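Local coordinates for protein carboxylase (Deinococcus radiodurans, PDB 5H80) that probably carboxylates biotin in an ATP-dependent reaction, as the biotin carboxylase part of a single-chain bacterial multienzyme, at residues G388-V402 / Q440-V453. Numbering follows the deposited sequence.
Sequences GGQVQTFTPPGGPGV and QAATALSEFQIAGV
T393 and T395 pair with A451 and Q449 as antiparallel hydrogen-bonded pairs of a two-stranded sheet, the axes of 393-395 and 449-451 running 4.4 Å apart at 163°. Where the pairing begins, Q392 N and T393 N both donate to A451 O from the same face of its carbonyl plane, a classic beta bulge. G452 follows with positive phi, its CA only 3.4 Å from Q390 O, a place that suits a residue without a side chain.

F394 and I450, the non-hydrogen-bonded pair, send their side chains to the same face of the sheet, where F448 also lies. There the edge of F448 meets the face of the F394 ring, centroids 5.2 Å apart and planes at 68°, a T-shaped stack reached because CG of F394 stands anti to its own nitrogen (chi1 -164°). P396 CA and P397 CD lie over one face of F448, the latter 3.9 Å from the ring centroid, as CH-pi contacts; both carbons are bonded to a proline nitrogen, so their polarised C-H groups suit the electron-rich ring. I450 CD1 lies over the rim of the opposite face. P397 CB also touches A444 CB at 4.1 Å, the small alanine letting the loop approach helix 434-446.

T393, T395, Q449 and A451 occupy the other face. Beta-branched threonines suit a strand, and a water links T395 OG1 and, weakly, Q449 NE2; the long glutamine also reaches T409 OG1 of the second subunit. E447 OE1 takes two waters, bridging to G398 N and G398 O, and a salt bridge from R49 of that subunit.

The whole is a bulged two-stranded antiparallel sheet between strands far apart in the chain, packed against strands 402-406 and 421-429 within the biotin carboxylase C-terminal domain, its T395/Q449 face taking part in the dimer interface.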
loop_
_atom_site.group_PDB
_atom_site.type_symbol
_atom_site.label_atom_id
_atom_site.label_comp_id
_atom_site.label_asym_id
_atom_site.label_seq_id
_atom_site.Cartn_x
_atom_site.Cartn_y
_atom_site.Cartn_z
ATOM N N GLY A 388 -15.168 21.424 16.785
ATOM C CA GLY A 388 -16.183 21.071 15.810
ATOM C C GLY A 388 -15.848 21.603 14.427
ATOM O O GLY A 388 -14.714 22.059 14.165
ATOM N N GLY A 389 -16.839 21.518 13.538
ATOM C CA GLY A 389 -16.686 21.989 12.203
ATOM C C GLY A 389 -17.038 20.929 11.239
ATOM O O GLY A 389 -17.193 19.759 11.605
ATOM N N GLN A 390 -17.186 21.352 10.001
ATOM C CA GLN A 390 -17.480 20.453 8.884
ATOM C C GLN A 390 -16.185 20.375 8.110
ATOM O O GLN A 390 -15.500 21.378 7.955
ATOM C CB GLN A 390 -18.582 21.054 8.028
ATOM C CG GLN A 390 -18.749 20.463 6.632
ATOM C CD GLN A 390 -19.944 21.096 6.011
ATOM O OE1 GLN A 390 -20.048 22.327 6.051
ATOM N NE2 GLN A 390 -20.879 20.299 5.530
ATOM N N VAL A 391 -15.845 19.165 7.670
ATOM C CA VAL A 391 -14.665 18.939 6.911
ATOM C C VAL A 391 -14.731 19.497 5.511
ATOM O O VAL A 391 -15.570 19.098 4.697
ATOM C CB VAL A 391 -14.334 17.434 6.921
ATOM C CG1 VAL A 391 -13.296 17.120 5.867
ATOM C CG2 VAL A 391 -13.911 17.077 8.353
ATOM N N GLN A 392 -13.847 20.470 5.232
ATOM C CA GLN A 392 -13.888 21.197 3.959
ATOM C C GLN A 392 -12.948 20.777 2.879
ATOM O O GLN A 392 -13.287 20.863 1.686
ATOM C CB GLN A 392 -13.743 22.740 4.210
ATOM C CG GLN A 392 -15.062 23.318 4.703
ATOM C CD GLN A 392 -14.954 24.512 5.618
ATOM O OE1 GLN A 392 -13.883 25.090 5.824
ATOM N NE2 GLN A 392 -16.087 24.886 6.192
ATOM N N THR A 393 -11.776 20.341 3.300
ATOM C CA THR A 393 -10.758 19.828 2.450
ATOM C C THR A 393 -10.228 18.616 3.232
ATOM O O THR A 393 -10.046 18.661 4.473
ATOM C CB THR A 393 -9.630 20.854 2.213
ATOM O OG1 THR A 393 -10.216 22.058 1.713
ATOM C CG2 THR A 393 -8.626 20.351 1.215
ATOM N N PHE A 394 -10.090 17.554 2.491
ATOM C CA PHE A 394 -9.621 16.283 3.062
ATOM C C PHE A 394 -8.982 15.453 1.965
ATOM O O PHE A 394 -9.666 14.891 1.155
ATOM C CB PHE A 394 -10.819 15.539 3.705
ATOM C CG PHE A 394 -10.403 14.430 4.629
ATOM C CD1 PHE A 394 -10.002 14.688 5.948
ATOM C CD2 PHE A 394 -10.373 13.108 4.170
ATOM C CE1 PHE A 394 -9.644 13.656 6.803
ATOM C CE2 PHE A 394 -9.972 12.055 5.024
ATOM C CZ PHE A 394 -9.636 12.347 6.348
ATOM N N THR A 395 -7.643 15.389 1.934
ATOM C CA THR A 395 -6.895 14.776 0.832
ATOM C C THR A 395 -5.735 14.060 1.544
ATOM O O THR A 395 -4.718 14.657 1.849
ATOM C CB THR A 395 -6.386 15.784 -0.179
ATOM O OG1 THR A 395 -7.508 16.594 -0.593
ATOM C CG2 THR A 395 -5.802 15.085 -1.363
ATOM N N PRO A 396 -6.000 12.808 1.901
ATOM C CA PRO A 396 -4.962 12.031 2.641
ATOM C C PRO A 396 -3.757 11.760 1.742
ATOM O O PRO A 396 -3.870 11.824 0.535
ATOM C CB PRO A 396 -5.700 10.722 3.011
ATOM C CG PRO A 396 -7.134 11.093 2.976
ATOM C CD PRO A 396 -7.268 12.054 1.811
ATOM N N PRO A 397 -2.586 11.488 2.354
ATOM C CA PRO A 397 -1.395 11.099 1.649
ATOM C C PRO A 397 -1.567 9.832 0.880
ATOM O O PRO A 397 -2.385 9.026 1.232
ATOM C CB PRO A 397 -0.325 10.909 2.748
ATOM C CG PRO A 397 -1.106 10.717 3.969
ATOM C CD PRO A 397 -2.457 11.310 3.807
ATOM N N GLY A 398 -0.835 9.650 -0.219
ATOM C CA GLY A 398 -0.779 8.368 -0.892
ATOM C C GLY A 398 0.588 8.113 -1.510
ATOM O O GLY A 398 1.604 8.769 -1.165
ATOM N N GLY A 399 0.589 7.123 -2.336
ATOM C CA GLY A 399 1.661 6.718 -3.148
ATOM C C GLY A 399 2.455 5.581 -2.464
ATOM O O GLY A 399 1.945 4.944 -1.547
ATOM N N PRO A 400 3.621 5.214 -2.982
ATOM C CA PRO A 400 4.358 4.081 -2.520
ATOM C C PRO A 400 4.683 4.109 -0.970
ATOM O O PRO A 400 4.917 5.195 -0.369
ATOM C CB PRO A 400 5.668 4.103 -3.333
ATOM C CG PRO A 400 5.797 5.481 -3.851
ATOM C CD PRO A 400 4.376 5.903 -4.075
ATOM N N GLY A 401 4.420 2.942 -0.364
ATOM C CA GLY A 401 4.666 2.816 1.051
ATOM C C GLY A 401 3.721 3.530 1.960
ATOM O O GLY A 401 4.029 3.665 3.140
ATOM N N VAL A 402 2.584 4.048 1.466
ATOM C CA VAL A 402 1.639 4.716 2.350
ATOM C C VAL A 402 0.283 4.019 2.165
ATOM O O VAL A 402 -0.148 3.782 1.058
ATOM C CB VAL A 402 1.513 6.222 1.885
ATOM C CG1 VAL A 402 0.242 6.891 2.409
ATOM C CG2 VAL A 402 2.776 6.919 2.191
ATOM N N GLN A 440 9.991 9.217 6.570
ATOM C CA GLN A 440 8.936 8.866 5.606
ATOM C C GLN A 440 7.557 9.142 6.126
ATOM O O GLN A 440 6.700 9.667 5.432
ATOM C CB GLN A 440 9.086 7.429 5.224
ATOM C CG GLN A 440 8.238 6.953 4.060
ATOM C CD GLN A 440 8.464 5.445 3.754
ATOM O OE1 GLN A 440 9.595 4.939 3.879
ATOM N NE2 GLN A 440 7.398 4.731 3.348
ATOM N N ALA A 441 7.334 8.764 7.394
ATOM C CA ALA A 441 6.043 9.028 8.007
ATOM C C ALA A 441 5.727 10.520 8.194
ATOM O O ALA A 441 4.598 10.944 7.843
ATOM C CB ALA A 441 5.939 8.334 9.299
ATOM N N ALA A 442 6.763 11.315 8.604
ATOM C CA ALA A 442 6.597 12.757 8.710
ATOM C C ALA A 442 6.261 13.379 7.356
ATOM O O ALA A 442 5.332 14.184 7.221
ATOM C CB ALA A 442 7.810 13.394 9.351
ATOM N N THR A 443 6.952 12.947 6.299
ATOM C CA THR A 443 6.600 13.417 4.953
ATOM C C THR A 443 5.157 13.126 4.529
ATOM O O THR A 443 4.401 14.030 4.067
ATOM C CB THR A 443 7.637 12.958 3.962
ATOM O OG1 THR A 443 8.921 13.431 4.411
ATOM C CG2 THR A 443 7.277 13.399 2.602
ATOM N N ALA A 444 4.714 11.889 4.761
ATOM C CA ALA A 444 3.379 11.527 4.446
ATOM C C ALA A 444 2.353 12.334 5.233
ATOM O O ALA A 444 1.420 12.893 4.647
ATOM C CB ALA A 444 3.195 10.021 4.686
ATOM N N LEU A 445 2.543 12.534 6.527
ATOM C CA LEU A 445 1.720 13.392 7.227
ATOM C C LEU A 445 1.675 14.837 6.757
ATOM O O LEU A 445 0.603 15.462 6.754
ATOM C CB LEU A 445 2.021 13.311 8.697
ATOM C CG LEU A 445 1.629 12.003 9.314
ATOM C CD1 LEU A 445 1.910 12.241 10.802
ATOM C CD2 LEU A 445 0.177 11.627 8.983
ATOM N N SER A 446 2.790 15.326 6.229
ATOM C CA SER A 446 2.889 16.719 5.784
ATOM C C SER A 446 2.119 16.873 4.536
ATOM O O SER A 446 1.715 18.057 4.207
ATOM C CB SER A 446 4.360 17.083 5.528
ATOM O OG SER A 446 4.846 16.507 4.277
ATOM N N GLU A 447 1.745 15.781 3.848
ATOM C CA GLU A 447 0.900 15.842 2.662
ATOM C C GLU A 447 -0.577 15.671 2.965
ATOM O O GLU A 447 -1.397 15.641 2.066
ATOM C CB GLU A 447 1.351 14.764 1.635
ATOM C CG GLU A 447 2.615 15.146 0.919
ATOM C CD GLU A 447 3.323 14.120 0.028
ATOM O OE1 GLU A 447 2.740 13.052 -0.307
ATOM O OE2 GLU A 447 4.559 14.389 -0.271
ATOM N N PHE A 448 -0.919 15.512 4.234
ATOM C CA PHE A 448 -2.312 15.413 4.628
ATOM C C PHE A 448 -3.002 16.774 4.783
ATOM O O PHE A 448 -2.828 17.442 5.789
ATOM C CB PHE A 448 -2.417 14.621 5.925
ATOM C CG PHE A 448 -3.689 13.802 6.088
ATOM C CD1 PHE A 448 -3.601 12.662 6.872
ATOM C CD2 PHE A 448 -4.957 14.142 5.543
ATOM C CE1 PHE A 448 -4.700 11.837 7.109
ATOM C CE2 PHE A 448 -6.111 13.329 5.787
ATOM C CZ PHE A 448 -5.968 12.146 6.562
ATOM N N GLN A 449 -3.833 17.071 3.806
ATOM C CA GLN A 449 -4.531 18.409 3.702
ATOM C C GLN A 449 -5.868 18.191 4.344
ATOM O O GLN A 449 -6.624 17.358 3.864
ATOM C CB GLN A 449 -4.800 18.772 2.248
ATOM C CG GLN A 449 -3.627 18.893 1.328
ATOM C CD GLN A 449 -4.036 19.479 -0.003
ATOM O OE1 GLN A 449 -4.328 20.673 -0.104
ATOM N NE2 GLN A 449 -4.067 18.647 -1.032
ATOM N N ILE A 450 -6.059 18.795 5.508
ATOM C CA ILE A 450 -7.318 18.862 6.146
ATOM C C ILE A 450 -7.650 20.359 6.386
ATOM O O ILE A 450 -6.816 21.083 6.903
ATOM C CB ILE A 450 -7.307 18.087 7.485
ATOM C CG1 ILE A 450 -6.783 16.667 7.221
ATOM C CG2 ILE A 450 -8.709 18.018 8.079
ATOM C CD1 ILE A 450 -6.698 15.797 8.450
ATOM N N ALA A 451 -8.853 20.760 5.990
ATOM C CA ALA A 451 -9.415 22.093 6.340
ATOM C C ALA A 451 -10.854 21.971 6.878
ATOM O O ALA A 451 -11.615 21.097 6.420
ATOM C CB ALA A 451 -9.352 22.996 5.120
ATOM N N GLY A 452 -11.177 22.838 7.855
ATOM C CA GLY A 452 -12.529 22.977 8.458
ATOM C C GLY A 452 -12.620 22.458 9.887
ATOM O O GLY A 452 -13.514 22.871 10.579
ATOM N N VAL A 453 -11.735 21.513 10.316
ATOM C CA VAL A 453 -11.673 21.033 11.720
ATOM C C VAL A 453 -10.232 21.058 12.223
ATOM O O VAL A 453 -9.315 21.031 11.401
ATOM C CB VAL A 453 -12.209 19.569 11.824
ATOM C CG1 VAL A 453 -13.627 19.529 11.391
ATOM C CG2 VAL A 453 -11.389 18.590 10.957
HETATM O O HOH W 1 -5.875 18.065 -2.786
HETATM O O HOH W 2 -2.020 14.065 -0.403
HETATM O O HOH W 3 0.176 12.339 -1.275
HETATM O O HOH W 4 2.290 10.708 0.747
HETATM O O HOH W 5 6.057 6.268 1.799
#